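PDB 3O0Y: lipoprotein from Colwellia psychrerythraea, which is of unknown function but, as a DUF885-family lipoprotein of the peptidase MA clan, may be related in fold to metallopeptidases. Local coordinates for residues A110-Y115 with A464-Y469; A468-W473 with N590-M595. All coordinates share one frame; numbering follows the deposited sequence.

Contact 1 of 2, residues A110-Y115 with A464-Y469; sequences AGLTRY and APYNAY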
loop_
_atom_site.group_PDB
_atom_site.type_symbol
_atom_site.label_atom_id
_atom_site.label_comp_id
_atom_site.label_asym_id
_atom_site.label_seq_id
_atom_site.Cartn_x
_atom_site.Cartn_y
_atom_site.Cartn_z
ATOM N N ALA A 110 14.795 5.348 14.590
ATOM C CA ALA A 110 14.107 5.031 15.896
ATOM C C ALA A 110 12.598 4.890 15.631
ATOM O O ALA A 110 11.936 3.981 16.137
ATOM C CB ALA A 110 14.397 6.113 16.995
ATOM N N GLY A 111 12.062 5.783 14.796
ATOM C CA GLY A 111 10.597 5.745 14.474
ATOM C C GLY A 111 10.217 4.508 13.692
ATOM O O GLY A 111 9.198 3.926 13.945
ATOM N N LEU A 112 11.019 4.153 12.684
ATOM C CA LEU A 112 10.706 3.022 11.851
ATOM C C LEU A 112 10.805 1.717 12.592
ATOM O O LEU A 112 9.970 0.834 12.452
ATOM C CB LEU A 112 11.565 2.956 10.589
ATOM C CG LEU A 112 11.265 3.748 9.401
ATOM C CD1 LEU A 112 12.374 3.587 8.353
ATOM C CD2 LEU A 112 9.887 3.275 8.889
ATOM N N THR A 113 11.825 1.568 13.471
ATOM C CA THR A 113 11.952 0.344 14.226
ATOM C C THR A 113 10.775 0.223 15.217
ATOM O O THR A 113 10.238 -0.872 15.493
ATOM C CB THR A 113 13.314 0.210 14.880
ATOM O OG1 THR A 113 13.659 1.407 15.617
ATOM C CG2 THR A 113 14.404 -0.104 13.823
ATOM N N ARG A 114 10.332 1.354 15.773
ATOM C CA ARG A 114 9.108 1.340 16.616
ATOM C C ARG A 114 7.834 1.030 15.784
ATOM O O ARG A 114 6.965 0.312 16.235
ATOM C CB ARG A 114 8.919 2.666 17.340
ATOM C CG ARG A 114 7.553 2.953 17.956
ATOM C CD ARG A 114 7.058 1.967 19.023
ATOM N NE ARG A 114 5.713 2.357 19.453
ATOM C CZ ARG A 114 4.603 2.151 18.748
ATOM N NH1 ARG A 114 4.655 1.482 17.566
ATOM N NH2 ARG A 114 3.468 2.632 19.211
ATOM N N TYR A 115 7.786 1.513 14.560
ATOM C CA TYR A 115 6.659 1.243 13.683
ATOM C C TYR A 115 6.579 -0.260 13.426
ATOM O O TYR A 115 5.516 -0.850 13.561
ATOM C CB TYR A 115 6.879 1.951 12.361
ATOM C CG TYR A 115 5.878 1.687 11.280
ATOM C CD1 TYR A 115 4.625 2.252 11.322
ATOM C CD2 TYR A 115 6.214 0.936 10.144
ATOM C CE1 TYR A 115 3.743 2.126 10.278
ATOM C CE2 TYR A 115 5.328 0.822 9.080
ATOM C CZ TYR A 115 4.091 1.400 9.163
ATOM O OH TYR A 115 3.225 1.321 8.135
ATOM N N ALA A 464 11.195 3.154 3.267
ATOM C CA ALA A 464 10.413 3.440 4.478
ATOM C C ALA A 464 8.949 3.579 4.073
ATOM O O ALA A 464 8.654 4.399 3.208
ATOM C CB ALA A 464 10.922 4.810 5.089
ATOM N N PRO A 465 8.030 2.830 4.709
ATOM C CA PRO A 465 6.624 2.858 4.285
ATOM C C PRO A 465 5.824 3.778 5.204
ATOM O O PRO A 465 5.098 3.214 6.108
ATOM C CB PRO A 465 6.124 1.468 4.628
ATOM C CG PRO A 465 6.991 1.000 5.675
ATOM C CD PRO A 465 8.285 1.738 5.649
ATOM N N TYR A 466 6.184 5.031 5.296
ATOM C CA TYR A 466 5.415 6.084 5.942
ATOM C C TYR A 466 4.110 6.357 5.126
ATOM O O TYR A 466 4.123 7.041 4.110
ATOM C CB TYR A 466 6.259 7.348 6.031
ATOM C CG TYR A 466 7.256 7.267 7.142
ATOM C CD1 TYR A 466 6.825 7.318 8.469
ATOM C CD2 TYR A 466 8.618 7.081 6.898
ATOM C CE1 TYR A 466 7.743 7.166 9.521
ATOM C CE2 TYR A 466 9.496 6.946 7.963
ATOM C CZ TYR A 466 9.075 7.012 9.220
ATOM O OH TYR A 466 9.994 6.920 10.280
ATOM N N ASN A 467 3.016 5.854 5.594
ATOM C CA ASN A 467 1.743 5.934 4.855
ATOM C C ASN A 467 1.295 7.372 4.552
ATOM O O ASN A 467 0.807 7.643 3.448
ATOM C CB ASN A 467 0.669 5.195 5.709
ATOM C CG ASN A 467 -0.622 4.981 5.006
ATOM O OD1 ASN A 467 -0.697 4.263 4.012
ATOM N ND2 ASN A 467 -1.691 5.527 5.579
ATOM N N ALA A 468 1.383 8.295 5.527
ATOM C CA ALA A 468 0.910 9.649 5.332
ATOM C C ALA A 468 1.787 10.351 4.313
ATOM O O ALA A 468 1.286 10.997 3.402
ATOM C CB ALA A 468 0.843 10.404 6.650
ATOM N N TYR A 469 3.067 10.118 4.387
ATOM C CA TYR A 469 3.986 10.678 3.371
ATOM C C TYR A 469 3.669 10.132 1.980
ATOM O O TYR A 469 3.602 10.872 0.993
ATOM C CB TYR A 469 5.455 10.418 3.745
ATOM C CG TYR A 469 6.425 10.925 2.719
ATOM C CD1 TYR A 469 7.083 12.103 2.850
ATOM C CD2 TYR A 469 6.706 10.130 1.631
ATOM C CE1 TYR A 469 7.977 12.535 1.888
ATOM C CE2 TYR A 469 7.552 10.572 0.636
ATOM C CZ TYR A 469 8.216 11.727 0.790
ATOM O OH TYR A 469 9.115 12.149 -0.197
#
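Leu112 and Tyr115, one helical turn apart on helix 100-117, pack against Ala464, Pro465 and Tyr466, the loop residues that lead into helix 467-483. The case illustrates a helix flank packed on the N-terminal entrance of another helix, with Tyr466 as the N-cap residue. The two methyls of Leu112 meet different partners. Leu112 CD1 touches Ala464 CB at 3.8 Å, while Leu112 CD2 lies 3.9 Å from Pro465 CD. On the side of the aromatic ring, Leu112 CD2 also lies 3.8 Å from Tyr466 CE2. Tyr466 approaches from an unexpected start: its CB points away from helix 100-117, yet chi1 of -78° turns the ring back across the leucine, bringing Tyr466 OH to 3.5 Å from Leu112 CG. Val108, a turn earlier on the same helix, also touches Tyr466, and Pro594 does so from a separate loop. Tyr115 extends its ring toward the loop because CG lies anti to the backbone N (chi1 175°). Its CE2 packs on Pro465 CG at 3.8 Å, and Phe116 adds a second aromatic neighbour for the proline. The surfaces that meet are therefore chiefly apolar, and the polar end of Tyr115 is satisfied elsewhere: its hydroxyl is hydrogen-bonded to the carbonyl of Trp130. Pro465 O comes within 3.3 Å of that same Tyr115 OH, a close approach rather than a bond.

Contact 2 of 2, residues A468-W473 with N590-M595; sequences AYTEGW and NGAVPM
Tyr469 of helix 467-483 lays one face of its ring on the backbone of Ala592 and Val593, a worked case of one aromatic side chain packing against a loop's backbone and small side chains. At Gly591 the carbonyl oxygen lies 3.6 Å from Tyr469 CZ. Ala592 sits over the ring face: its CA is 3.5 Å from the ring centroid and 15° off the normal, a CH-pi contact, while its CB packs on Tyr469 CD2. Val593 places its N over the same face, toward the rim, and a water 2.9 Å from Val593 O bridges weakly to Tyr469 N. Met595, its chain bent at chi2 and chi3, curls its CE back to 3.8 Å from Tyr469 CB, at the ring's edge. The ring's outer end is held by a hydrogen bond from Tyr469 OH to Val587 O. Were Tyr469 replaced by an alanine, Ala592 CA would probably lose its aromatic cover and Val587 O its hydroxyl partner, with a gap opened against the loop. This is the connection between helices 580-588 and 595-608, Pro594 at the N-cap of the latter, packed on helix 467-483 by a CH-pi contact, apolar side chains and one water.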
loop_
_atom_site.group_PDB
_atom_site.type_symbol
_atom_site.label_atom_id
_atom_site.label_comp_id
_atom_site.label_asym_id
_atom_site.label_seq_id
_atom_site.Cartn_x
_atom_site.Cartn_y
_atom_site.Cartn_z
ATOM N N ALA A 468 1.383 8.295 5.527
ATOM C CA ALA A 468 0.910 9.649 5.332
ATOM C C ALA A 468 1.787 10.351 4.313
ATOM O O ALA A 468 1.286 10.997 3.402
ATOM C CB ALA A 468 0.843 10.404 6.650
ATOM N N TYR A 469 3.067 10.118 4.387
ATOM C CA TYR A 469 3.986 10.678 3.371
ATOM C C TYR A 469 3.669 10.132 1.980
ATOM O O TYR A 469 3.602 10.872 0.993
ATOM C CB TYR A 469 5.455 10.418 3.745
ATOM C CG TYR A 469 6.425 10.925 2.719
ATOM C CD1 TYR A 469 7.083 12.103 2.850
ATOM C CD2 TYR A 469 6.706 10.130 1.631
ATOM C CE1 TYR A 469 7.977 12.535 1.888
ATOM C CE2 TYR A 469 7.552 10.572 0.636
ATOM C CZ TYR A 469 8.216 11.727 0.790
ATOM O OH TYR A 469 9.115 12.149 -0.197
ATOM N N THR A 470 3.626 8.826 1.886
ATOM C CA THR A 470 3.541 8.084 0.638
ATOM C C THR A 470 2.195 8.325 -0.042
ATOM O O THR A 470 2.196 8.682 -1.234
ATOM C CB THR A 470 3.859 6.574 0.798
ATOM O OG1 THR A 470 5.146 6.455 1.434
ATOM C CG2 THR A 470 3.883 5.891 -0.619
ATOM N N GLU A 471 1.090 8.184 0.665
ATOM C CA GLU A 471 -0.187 8.425 0.098
ATOM C C GLU A 471 -0.469 9.907 -0.034
ATOM O O GLU A 471 -1.083 10.290 -1.056
ATOM C CB GLU A 471 -1.258 7.754 0.962
ATOM C CG GLU A 471 -1.028 6.291 1.115
ATOM C CD GLU A 471 -0.928 5.485 -0.224
ATOM O OE1 GLU A 471 -1.209 5.995 -1.363
ATOM O OE2 GLU A 471 -0.471 4.324 -0.111
ATOM N N GLY A 472 -0.032 10.737 0.928
ATOM C CA GLY A 472 -0.216 12.133 0.831
ATOM C C GLY A 472 0.543 12.723 -0.352
ATOM O O GLY A 472 0.004 13.595 -1.074
ATOM N N TRP A 473 1.746 12.206 -0.612
ATOM C CA TRP A 473 2.523 12.667 -1.772
ATOM C C TRP A 473 1.739 12.392 -3.069
ATOM O O TRP A 473 1.665 13.251 -3.946
ATOM C CB TRP A 473 3.904 11.961 -1.841
ATOM C CG TRP A 473 4.529 12.271 -3.226
ATOM C CD1 TRP A 473 4.453 11.513 -4.319
ATOM C CD2 TRP A 473 4.990 13.566 -3.655
ATOM N NE1 TRP A 473 4.904 12.218 -5.409
ATOM C CE2 TRP A 473 5.256 13.471 -5.012
ATOM C CE3 TRP A 473 5.292 14.732 -2.996
ATOM C CZ2 TRP A 473 5.731 14.558 -5.742
ATOM C CZ3 TRP A 473 5.749 15.815 -3.714
ATOM C CH2 TRP A 473 6.026 15.690 -5.044
ATOM N N ASN A 590 14.870 13.513 0.128
ATOM C CA ASN A 590 15.191 13.029 1.442
ATOM C C ASN A 590 14.392 11.801 1.857
ATOM O O ASN A 590 14.520 11.331 2.982
ATOM C CB ASN A 590 15.069 14.182 2.469
ATOM C CG ASN A 590 15.953 15.382 2.094
ATOM O OD1 ASN A 590 17.171 15.236 2.094
ATOM N ND2 ASN A 590 15.382 16.508 1.758
ATOM N N GLY A 591 13.637 11.221 0.938
ATOM C CA GLY A 591 12.948 9.959 1.188
ATOM C C GLY A 591 11.649 10.142 1.947
ATOM O O GLY A 591 11.337 11.212 2.442
ATOM N N ALA A 592 10.934 9.044 2.108
ATOM C CA ALA A 592 9.723 9.010 2.887
ATOM C C ALA A 592 10.075 9.167 4.359
ATOM O O ALA A 592 10.963 8.483 4.881
ATOM C CB ALA A 592 8.939 7.636 2.657
ATOM N N VAL A 593 9.401 10.090 5.019
ATOM C CA VAL A 593 9.752 10.507 6.405
ATOM C C VAL A 593 8.458 10.874 7.163
ATOM O O VAL A 593 7.440 11.173 6.577
ATOM C CB VAL A 593 10.693 11.732 6.388
ATOM C CG1 VAL A 593 12.153 11.368 5.886
ATOM C CG2 VAL A 593 10.093 12.885 5.458
ATOM N N PRO A 594 8.515 10.905 8.494
ATOM C CA PRO A 594 7.445 11.505 9.282
ATOM C C PRO A 594 7.314 12.954 8.970
ATOM O O PRO A 594 8.287 13.616 8.557
ATOM C CB PRO A 594 7.916 11.312 10.728
ATOM C CG PRO A 594 9.094 10.480 10.694
ATOM C CD PRO A 594 9.653 10.469 9.325
ATOM N N MET A 595 6.099 13.464 9.079
ATOM C CA MET A 595 5.857 14.873 8.911
ATOM C C MET A 595 6.778 15.801 9.693
ATOM O O MET A 595 7.173 16.861 9.187
ATOM C CB MET A 595 4.366 15.205 9.089
ATOM C CG MET A 595 3.408 14.586 7.892
ATOM S SD MET A 595 3.672 15.094 6.165
ATOM C CE MET A 595 4.661 13.631 5.664
HETATM O O HOH W 1 4.694 10.394 7.182
#

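Contacts 1 and 2 show how one helix start and its approach can serve two neighbours: contact 1 uses the loop entering helix 467-483, and contact 2 the first turn of that helix, through Tyr469. Their centres are about 9 Å apart. Contact 2 lies in the core, while contact 1 is partly open to the surface. Their chemistry differs as well. Contact 1 joins a helix flank to a loop through aliphatic and aromatic side chains, while contact 2 sets a ring against loop backbone and adds a bridging water. The two also meet directly: Tyr466 CD2 packs 3.4 Å from Ala592 O, and Ala464 O lies 3.3 Å from Ala592 CB, so three distant parts of the sequence converge there.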